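Local structure of GDSL-like protein (Roseburia intestinalis L1-82, 6HFZ) at residues N142-N147 with D190-N195; V303-V308 with E347-E352. The protein is a two-domain esterase of the SGNH hydrolase clan that removes acetyl groups from acetylated mannans. All coordinates share one frame; numbering follows the deposited sequence.

Contact 1: residues N142-N147 with D190-N195. With ACT (acetate ion), chain E.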
ATOM      1  N   ASN A 142       3.846 -10.632   4.695  1.00 17.13           N
ATOM      2  CA  ASN A 142       4.643 -11.453   3.778  1.00 17.93           C
ATOM      3  C   ASN A 142       6.108 -11.352   4.214  1.00 16.80           C
ATOM      4  O   ASN A 142       6.404 -10.696   5.248  1.00 20.05           O
ATOM      5  CB  ASN A 142       4.369 -11.043   2.336  1.00 17.86           C
ATOM      6  CG  ASN A 142       3.089 -11.680   1.825  1.00 20.14           C
ATOM      7  OD1 ASN A 142       2.979 -12.904   1.823  1.00 21.56           O
ATOM      8  ND2 ASN A 142       2.101 -10.879   1.455  1.00 21.61           N
ATOM      9  N   VAL A 143       6.988 -12.076   3.521  1.00 18.00           N
ATOM     10  CA  VAL A 143       8.389 -12.131   3.900  1.00 17.15           C
ATOM     11  C   VAL A 143       9.233 -12.216   2.616  1.00 16.58           C
ATOM     12  O   VAL A 143       8.798 -12.802   1.613  1.00 18.47           O
ATOM     13  CB  VAL A 143       8.600 -13.337   4.849  1.00 17.44           C
ATOM     14  CG1 VAL A 143       8.415 -14.655   4.090  1.00 19.02           C
ATOM     15  CG2 VAL A 143       9.942 -13.313   5.563  1.00 18.17           C
ATOM     16  N   PHE A 144      10.469 -11.707   2.666  1.00 17.75           N
ATOM     17  CA  PHE A 144      11.470 -11.907   1.648  1.00 18.74           C
ATOM     18  C   PHE A 144      12.079 -13.307   1.844  1.00 19.65           C
ATOM     19  O   PHE A 144      12.517 -13.616   2.943  1.00 19.70           O
ATOM     20  CB  PHE A 144      12.554 -10.835   1.785  1.00 20.12           C
ATOM     21  CG  PHE A 144      12.203  -9.514   1.166  1.00 20.85           C
ATOM     22  CD1 PHE A 144      12.479  -9.291  -0.174  1.00 23.12           C
ATOM     23  CD2 PHE A 144      11.568  -8.529   1.898  1.00 20.66           C
ATOM     24  CE1 PHE A 144      12.183  -8.074  -0.757  1.00 24.52           C
ATOM     25  CE2 PHE A 144      11.251  -7.317   1.302  1.00 23.47           C
ATOM     26  CZ  PHE A 144      11.552  -7.102  -0.019  1.00 21.26           C
ATOM     27  N   TYR A 145      12.146 -14.128   0.779  1.00 18.23           N
ATOM     28  CA  TYR A 145      12.631 -15.524   0.913  1.00 19.15           C
ATOM     29  C   TYR A 145      14.157 -15.638   0.731  1.00 21.13           C
ATOM     30  O   TYR A 145      14.731 -16.734   0.960  1.00 20.71           O
ATOM     31  CB  TYR A 145      11.827 -16.458   0.008  1.00 20.49           C
ATOM     32  CG  TYR A 145      10.396 -16.588   0.439  1.00 18.86           C
ATOM     33  CD1 TYR A 145      10.060 -17.332   1.551  1.00 19.19           C
ATOM     34  CD2 TYR A 145       9.393 -15.832  -0.154  1.00 21.45           C
ATOM     35  CE1 TYR A 145       8.748 -17.419   2.006  1.00 19.92           C
ATOM     36  CE2 TYR A 145       8.093 -15.874   0.314  1.00 19.58           C
ATOM     37  CZ  TYR A 145       7.764 -16.668   1.402  1.00 21.98           C
ATOM     38  OH  TYR A 145       6.469 -16.722   1.876  1.00 20.67           O
ATOM     39  N   ASN A 146      14.799 -14.567   0.272  1.00 20.85           N
ATOM     40  CA  ASN A 146      16.247 -14.572   0.110  1.00 20.83           C
ATOM     41  C   ASN A 146      16.949 -14.473   1.471  1.00 21.34           C
ATOM     42  O   ASN A 146      18.041 -15.059   1.631  1.00 20.29           O
ATOM     43  CB  ASN A 146      16.760 -13.440  -0.767  1.00 21.68           C
ATOM     44  CG  ASN A 146      16.257 -12.088  -0.329  1.00 22.64           C
ATOM     45  OD1 ASN A 146      15.063 -11.907  -0.174  1.00 27.83           O
ATOM     46  ND2 ASN A 146      17.147 -11.121  -0.138  1.00 28.48           N
ATOM     47  N   ASN A 147      16.336 -13.757   2.416  1.00 17.97           N
ATOM     48  CA  ASN A 147      16.990 -13.497   3.725  1.00 18.96           C
ATOM     49  C   ASN A 147      16.067 -13.557   4.948  1.00 19.74           C
ATOM     50  O   ASN A 147      16.559 -13.303   6.060  1.00 19.37           O
ATOM     51  CB  ASN A 147      17.728 -12.155   3.657  1.00 17.49           C
ATOM     52  CG  ASN A 147      16.785 -11.007   3.437  1.00 18.35           C
ATOM     53  OD1 ASN A 147      15.578 -11.198   3.429  1.00 21.36           O
ATOM     54  ND2 ASN A 147      17.325  -9.828   3.236  1.00 25.45           N
ATOM     55  N   ASP A 190      11.566 -14.919  -7.734  1.00 22.39           N
ATOM     56  CA  ASP A 190      12.435 -13.806  -7.453  1.00 24.13           C
ATOM     57  C   ASP A 190      12.617 -13.542  -5.954  1.00 23.19           C
ATOM     58  O   ASP A 190      13.165 -12.519  -5.636  1.00 25.15           O
ATOM     59  CB  ASP A 190      11.945 -12.514  -8.102  1.00 25.54           C
ATOM     60  CG  ASP A 190      10.553 -12.079  -7.674  1.00 25.10           C
ATOM     61  OD1 ASP A 190      10.033 -12.605  -6.684  1.00 26.42           O
ATOM     62  OD2 ASP A 190       9.964 -11.308  -8.422  1.00 29.00           O
ATOM     63  N   ASP A 191      12.121 -14.441  -5.097  1.00 21.57           N
ATOM     64  CA  ASP A 191      12.270 -14.396  -3.641  1.00 24.01           C
ATOM     65  C   ASP A 191      11.382 -13.332  -3.004  1.00 23.57           C
ATOM     66  O   ASP A 191      11.445 -13.131  -1.789  1.00 24.62           O
ATOM     67  CB  ASP A 191      13.717 -14.189  -3.252  1.00 22.79           C
ATOM     68  CG  ASP A 191      14.523 -15.419  -3.559  1.00 25.32           C
ATOM     69  OD1 ASP A 191      13.953 -16.550  -3.479  1.00 26.35           O
ATOM     70  OD2 ASP A 191      15.679 -15.239  -3.938  1.00 26.46           O
ATOM     71  N   LEU A 192      10.475 -12.738  -3.778  1.00 21.61           N
ATOM     72  CA  LEU A 192       9.537 -11.756  -3.219  1.00 21.82           C
ATOM     73  C   LEU A 192       8.105 -12.107  -3.634  1.00 23.65           C
ATOM     74  O   LEU A 192       7.220 -12.254  -2.780  1.00 22.01           O
ATOM     75  CB  LEU A 192       9.937 -10.362  -3.708  1.00 23.49           C
ATOM     76  CG  LEU A 192       8.945  -9.240  -3.371  1.00 25.25           C
ATOM     77  CD1 LEU A 192       8.702  -9.151  -1.867  1.00 27.64           C
ATOM     78  CD2 LEU A 192       9.429  -7.897  -3.901  1.00 28.78           C
ATOM     79  N   HIS A 193       7.881 -12.209  -4.956  1.00 22.49           N
ATOM     80  CA  HIS A 193       6.549 -12.469  -5.515  1.00 23.57           C
ATOM     81  C   HIS A 193       6.280 -13.967  -5.573  1.00 22.63           C
ATOM     82  O   HIS A 193       7.035 -14.699  -6.189  1.00 23.46           O
ATOM     83  CB  HIS A 193       6.392 -11.876  -6.932  1.00 24.11           C
ATOM     84  CG  HIS A 193       6.719 -10.422  -6.943  1.00 27.25           C
ATOM     85  ND1 HIS A 193       7.964  -9.954  -7.335  1.00 26.89           N
ATOM     86  CD2 HIS A 193       6.022  -9.361  -6.471  1.00 29.53           C
ATOM     87  CE1 HIS A 193       8.001  -8.633  -7.157  1.00 31.14           C
ATOM     88  NE2 HIS A 193       6.815  -8.246  -6.605  1.00 31.58           N
ATOM     89  N   PRO A 194       5.228 -14.475  -4.899  1.00 23.00           N
ATOM     90  CA  PRO A 194       4.863 -15.895  -4.953  1.00 21.37           C
ATOM     91  C   PRO A 194       4.296 -16.278  -6.324  1.00 21.59           C
ATOM     92  O   PRO A 194       3.682 -15.467  -6.999  1.00 20.52           O
ATOM     93  CB  PRO A 194       3.770 -16.076  -3.893  1.00 22.23           C
ATOM     94  CG  PRO A 194       3.828 -14.795  -3.078  1.00 22.40           C
ATOM     95  CD  PRO A 194       4.319 -13.720  -4.030  1.00 23.51           C
ATOM     96  N   ASN A 195       4.582 -17.510  -6.735  1.00 21.86           N
ATOM     97  CA  ASN A 195       3.913 -18.116  -7.913  1.00 21.46           C
ATOM     98  C   ASN A 195       2.587 -18.711  -7.447  1.00 21.44           C
ATOM     99  O   ASN A 195       2.107 -18.404  -6.347  1.00 22.20           O
ATOM    100  CB  ASN A 195       4.819 -19.159  -8.573  1.00 23.41           C
ATOM    101  CG  ASN A 195       5.155 -20.334  -7.689  1.00 23.55           C
ATOM    102  OD1 ASN A 195       4.552 -20.530  -6.633  1.00 23.65           O
ATOM    103  ND2 ASN A 195       6.145 -21.123  -8.123  1.00 25.23           N
TER
HETATM  104  C   ACT E 401       5.822  -5.481  -4.532  1.00 31.04           C
HETATM  105  O   ACT E 401       6.597  -5.642  -5.526  1.00 32.88           O
HETATM  106  OXT ACT E 401       4.971  -4.589  -4.477  1.00 25.60           O
HETATM  107  CH3 ACT E 401       5.899  -6.374  -3.336  1.00 31.16           C
HETATM  108  O   HOH W   1       6.738 -12.521  -0.046  1.00 20.45           O

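Contact 2: residues V303-V308 with E347-E352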
ATOM      1  N   VAL A 303      15.191  14.295 -15.930  1.00 26.71           N
ATOM      2  CA  VAL A 303      15.451  14.506 -14.520  1.00 26.36           C
ATOM      3  C   VAL A 303      14.785  15.814 -14.136  1.00 24.93           C
ATOM      4  O   VAL A 303      14.828  16.770 -14.918  1.00 26.90           O
ATOM      5  CB  VAL A 303      16.959  14.541 -14.221  1.00 29.47           C
ATOM      6  CG1 VAL A 303      17.213  14.782 -12.743  1.00 26.92           C
ATOM      7  CG2 VAL A 303      17.659  13.261 -14.706  1.00 29.18           C
ATOM      8  N   ALA A 304      14.129  15.832 -12.975  1.00 23.72           N
ATOM      9  CA  ALA A 304      13.539  17.045 -12.420  1.00 22.76           C
ATOM     10  C   ALA A 304      14.133  17.330 -11.042  1.00 23.87           C
ATOM     11  O   ALA A 304      14.822  16.493 -10.487  1.00 25.47           O
ATOM     12  CB  ALA A 304      12.040  16.898 -12.333  1.00 22.64           C
ATOM     13  N   GLU A 305      13.763  18.485 -10.493  1.00 26.18           N
ATOM     14  CA  GLU A 305      14.031  18.854  -9.120  1.00 28.86           C
ATOM     15  C   GLU A 305      12.721  19.371  -8.514  1.00 25.70           C
ATOM     16  O   GLU A 305      11.827  19.949  -9.216  1.00 27.40           O
ATOM     17  CB  GLU A 305      15.174  19.872  -9.053  1.00 30.08           C
ATOM     18  CG  GLU A 305      14.759  21.290  -9.406  1.00 35.99           C
ATOM     19  CD  GLU A 305      15.884  22.325  -9.491  1.00 41.21           C
ATOM     20  OE1 GLU A 305      16.995  22.044  -8.942  1.00 38.46           O
ATOM     21  OE2 GLU A 305      15.659  23.394 -10.144  1.00 45.56           O
ATOM     22  N   ILE A 306      12.552  19.126  -7.215  1.00 21.53           N
ATOM     23  CA  ILE A 306      11.440  19.630  -6.447  1.00 21.75           C
ATOM     24  C   ILE A 306      12.004  20.536  -5.328  1.00 24.40           C
ATOM     25  O   ILE A 306      13.003  20.191  -4.686  1.00 25.16           O
ATOM     26  CB  ILE A 306      10.580  18.470  -5.885  1.00 22.59           C
ATOM     27  CG1 ILE A 306       9.366  18.999  -5.130  1.00 24.61           C
ATOM     28  CG2 ILE A 306      11.392  17.499  -5.048  1.00 21.07           C
ATOM     29  CD1 ILE A 306       8.268  17.977  -4.948  1.00 22.53           C
ATOM     30  N   ILE A 307      11.366  21.697  -5.168  1.00 24.31           N
ATOM     31  CA  ILE A 307      11.761  22.738  -4.287  1.00 28.72           C
ATOM     32  C   ILE A 307      10.566  23.096  -3.418  1.00 26.41           C
ATOM     33  O   ILE A 307       9.464  23.301  -3.920  1.00 26.15           O
ATOM     34  CB  ILE A 307      12.225  23.963  -5.089  1.00 33.91           C
ATOM     35  CG1 ILE A 307      13.426  23.629  -5.975  1.00 37.86           C
ATOM     36  CG2 ILE A 307      12.526  25.129  -4.150  1.00 36.78           C
ATOM     37  CD1 ILE A 307      13.844  24.768  -6.888  1.00 39.34           C
ATOM     38  N   VAL A 308      10.790  23.197  -2.102  1.00 24.67           N
ATOM     39  CA  VAL A 308       9.733  23.504  -1.188  1.00 23.98           C
ATOM     40  C   VAL A 308      10.050  24.882  -0.578  1.00 26.01           C
ATOM     41  O   VAL A 308      11.170  25.064  -0.088  1.00 28.22           O
ATOM     42  CB  VAL A 308       9.570  22.404  -0.123  1.00 26.58           C
ATOM     43  CG1 VAL A 308       8.530  22.758   0.917  1.00 30.84           C
ATOM     44  CG2 VAL A 308       9.206  21.086  -0.772  1.00 28.21           C
ATOM     45  N   GLU A 347       7.361  23.526  -6.043  1.00 24.68           N
ATOM     46  CA  GLU A 347       7.644  23.686  -7.428  1.00 25.78           C
ATOM     47  C   GLU A 347       8.400  22.451  -7.909  1.00 24.77           C
ATOM     48  O   GLU A 347       9.314  21.995  -7.249  1.00 22.65           O
ATOM     49  CB  GLU A 347       8.441  24.986  -7.629  1.00 33.60           C
ATOM     50  CG  GLU A 347       8.881  25.182  -9.070  1.00 41.06           C
ATOM     51  CD  GLU A 347       9.532  26.517  -9.399  1.00 46.17           C
ATOM     52  OE1 GLU A 347      10.230  27.097  -8.510  1.00 42.44           O
ATOM     53  OE2 GLU A 347       9.334  26.979 -10.554  1.00 52.15           O
ATOM     54  N   VAL A 348       8.022  21.948  -9.086  1.00 22.11           N
ATOM     55  CA  VAL A 348       8.777  20.914  -9.759  1.00 22.55           C
ATOM     56  C   VAL A 348       9.192  21.474 -11.131  1.00 23.79           C
ATOM     57  O   VAL A 348       8.362  22.045 -11.805  1.00 26.50           O
ATOM     58  CB  VAL A 348       7.927  19.635  -9.892  1.00 23.73           C
ATOM     59  CG1 VAL A 348       8.693  18.541 -10.611  1.00 25.15           C
ATOM     60  CG2 VAL A 348       7.434  19.158  -8.527  1.00 24.20           C
ATOM     61  N   ARG A 349      10.463  21.303 -11.495  1.00 24.92           N
ATOM     62  CA  ARG A 349      11.038  21.843 -12.735  1.00 25.19           C
ATOM     63  C   ARG A 349      11.899  20.769 -13.390  1.00 23.04           C
ATOM     64  O   ARG A 349      12.678  20.139 -12.721  1.00 22.85           O
ATOM     65  CB  ARG A 349      11.972  23.022 -12.397  1.00 30.08           C
ATOM     66  CG  ARG A 349      12.488  23.797 -13.604  1.00 30.99           C
ATOM     67  CD  ARG A 349      13.227  25.095 -13.183  1.00 30.26           C
ATOM     68  NE  ARG A 349      13.762  25.801 -14.368  1.00 33.67           N
ATOM     69  CZ  ARG A 349      13.121  26.780 -15.008  1.00 31.70           C
ATOM     70  NH1 ARG A 349      11.992  27.256 -14.522  1.00 32.46           N
ATOM     71  NH2 ARG A 349      13.622  27.309 -16.111  1.00 35.67           N
ATOM     72  N   LEU A 350      11.867  20.659 -14.722  1.00 22.53           N
ATOM     73  CA  LEU A 350      12.767  19.745 -15.405  1.00 22.86           C
ATOM     74  C   LEU A 350      14.156  20.380 -15.534  1.00 25.84           C
ATOM     75  O   LEU A 350      14.245  21.551 -15.919  1.00 27.81           O
ATOM     76  CB  LEU A 350      12.178  19.425 -16.781  1.00 25.52           C
ATOM     77  CG  LEU A 350      11.513  18.055 -16.926  1.00 30.95           C
ATOM     78  CD1 LEU A 350      10.503  17.765 -15.858  1.00 30.70           C
ATOM     79  CD2 LEU A 350      10.901  17.861 -18.298  1.00 25.27           C
ATOM     80  N   THR A 351      15.186  19.618 -15.160  1.00 25.68           N
ATOM     81  CA  THR A 351      16.603  20.076 -15.128  1.00 28.93           C
ATOM     82  C   THR A 351      17.490  19.372 -16.160  1.00 30.85           C
ATOM     83  O   THR A 351      18.528  19.950 -16.540  1.00 32.30           O
ATOM     84  CB  THR A 351      17.197  19.899 -13.728  1.00 29.64           C
ATOM     85  OG1 THR A 351      17.190  18.509 -13.392  1.00 29.30           O
ATOM     86  CG2 THR A 351      16.428  20.670 -12.682  1.00 30.12           C
ATOM     87  N   GLU A 352      17.157  18.143 -16.580  1.00 29.50           N
ATOM     88  CA  GLU A 352      17.932  17.404 -17.615  1.00 29.73           C
ATOM     89  C   GLU A 352      16.949  16.723 -18.584  1.00 31.41           C
ATOM     90  O   GLU A 352      15.929  16.166 -18.167  1.00 27.90           O
ATOM     91  CB  GLU A 352      18.876  16.340 -17.027  1.00 32.15           C
ATOM     92  CG  GLU A 352      19.776  16.837 -15.894  1.00 38.06           C
ATOM     93  CD  GLU A 352      20.630  15.761 -15.224  1.00 43.96           C
ATOM     94  OE1 GLU A 352      20.932  15.898 -14.001  1.00 45.72           O
ATOM     95  OE2 GLU A 352      21.011  14.780 -15.928  1.00 42.79           O
TER

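Contact 1: residues N142-N147 with D190-N195
Tyr145 N bonds to Asp191 O at 2.8 Å, almost straight (177°) and in the carbonyl plane, joining two loops of the SGNH-hydrolase domain; residues 190-193 have the Asp-x-x-His pattern of that clan. Beside this bond, Leu192 CD1 makes a CH-pi contact with one face of the Phe144 ring, 4.1 Å from its centroid and 22° off the normal, displaced toward the rim. Leu192 also covers the neighbouring imidazole: with CG swung opposite its backbone N (chi1 172°), CG stands 3.9 Å above the centre of one His193 face. Asp191 crosses Asn146 at a slant, OD2 against Asn146 CB, while its charge is paired with Arg185, earlier in the same loop.

Further out, Asp190 fixes the histidine. His193 ND1 meets Asp190 OD2 at 2.6 Å, the oxygen lying in the ring plane, and Asp190 OD1 accepts Leu192 N, an Asx turn, and His193 N one residue further, completing an Asx motif, so the carboxylate is gripped at both oxygens. On the other nitrogen, His193 NE2 holds an acetate oxygen at 2.8 Å. That acetate also bonds Ser41 N, Gly81 N and Asn110 ND2, consistent with an SGNH oxyanion hole and a probable Ser41-His193-Asp190 triad. At the Leu192 carbonyl, one water donates to Val143 O at 2.7 Å and to Leu192 O at 2.8 Å, stitching the two backbones a second time.

Contact 2: residues V303-V308 with E347-E352
The Thr351 methyl, CG2, lies over one face of the Glu305 carboxylate, 3.6 Å from CD, and Arg349 CD comes to 4.2 Å from Glu305 OE2. Glu305 reaches there because CG sits between backbone N and carbonyl carbon (chi1 78°) and the chain runs extended. With an alanine here, the Thr351 methyl would probably lose most of its cover (carboxylate and CG), and Arg349 a nearby opposite charge.

Strands 303-308 and 347-352 are antiparallel, and a classic beta bulge sets Thr351 and Glu352 both against Val303. Val303 O accepts Thr351 N at 2.9 Å and Glu352 N at 3.2 Å, both from the same face of its carbonyl plane; Thr351 OG1 adds a weak bond. Past the bulge, paired backbone bonds join Glu305 with Arg349 and Ile307 with Glu347. On the other side of the sheet, Ala304 CB touches Leu350 CD1 (3.9 Å) and Ile306 CD1 touches Val348 CG2 (3.9 Å). Ala304, Val348 and Leu350 also pack on strand 361-370 of another sheet, consistent with a beta-sandwich. Glu352, alongside Val303, pairs with Arg317. The chemistry implies two sides: aliphatic toward the neighbouring sheet, mixed on the other, where Glu305, Glu347, Arg349 and Glu352 stand among Val303 and Ile307.

Contacts 1 and 2 follow one another along the chain and do not touch; their centres lie 35 Å apart and their nearest atoms about 25 Å. They hold no element in common: contact 1 joins two loops of the esterase domain, contact 2 two neighbouring strands in an all-antiparallel sheet. Each is partly buried, so neither is purely core or surface. Contact 2 buries more, 565 Å² against 304 Å², and relies on seven main-chain hydrogen bonds, whereas contact 1 has a single direct one, supplemented by a shared water. Polar side chains also work differently: beside contact 1, Asp190 and His193 of one loop organise a probable active site; in contact 2 they line one face of a sheet.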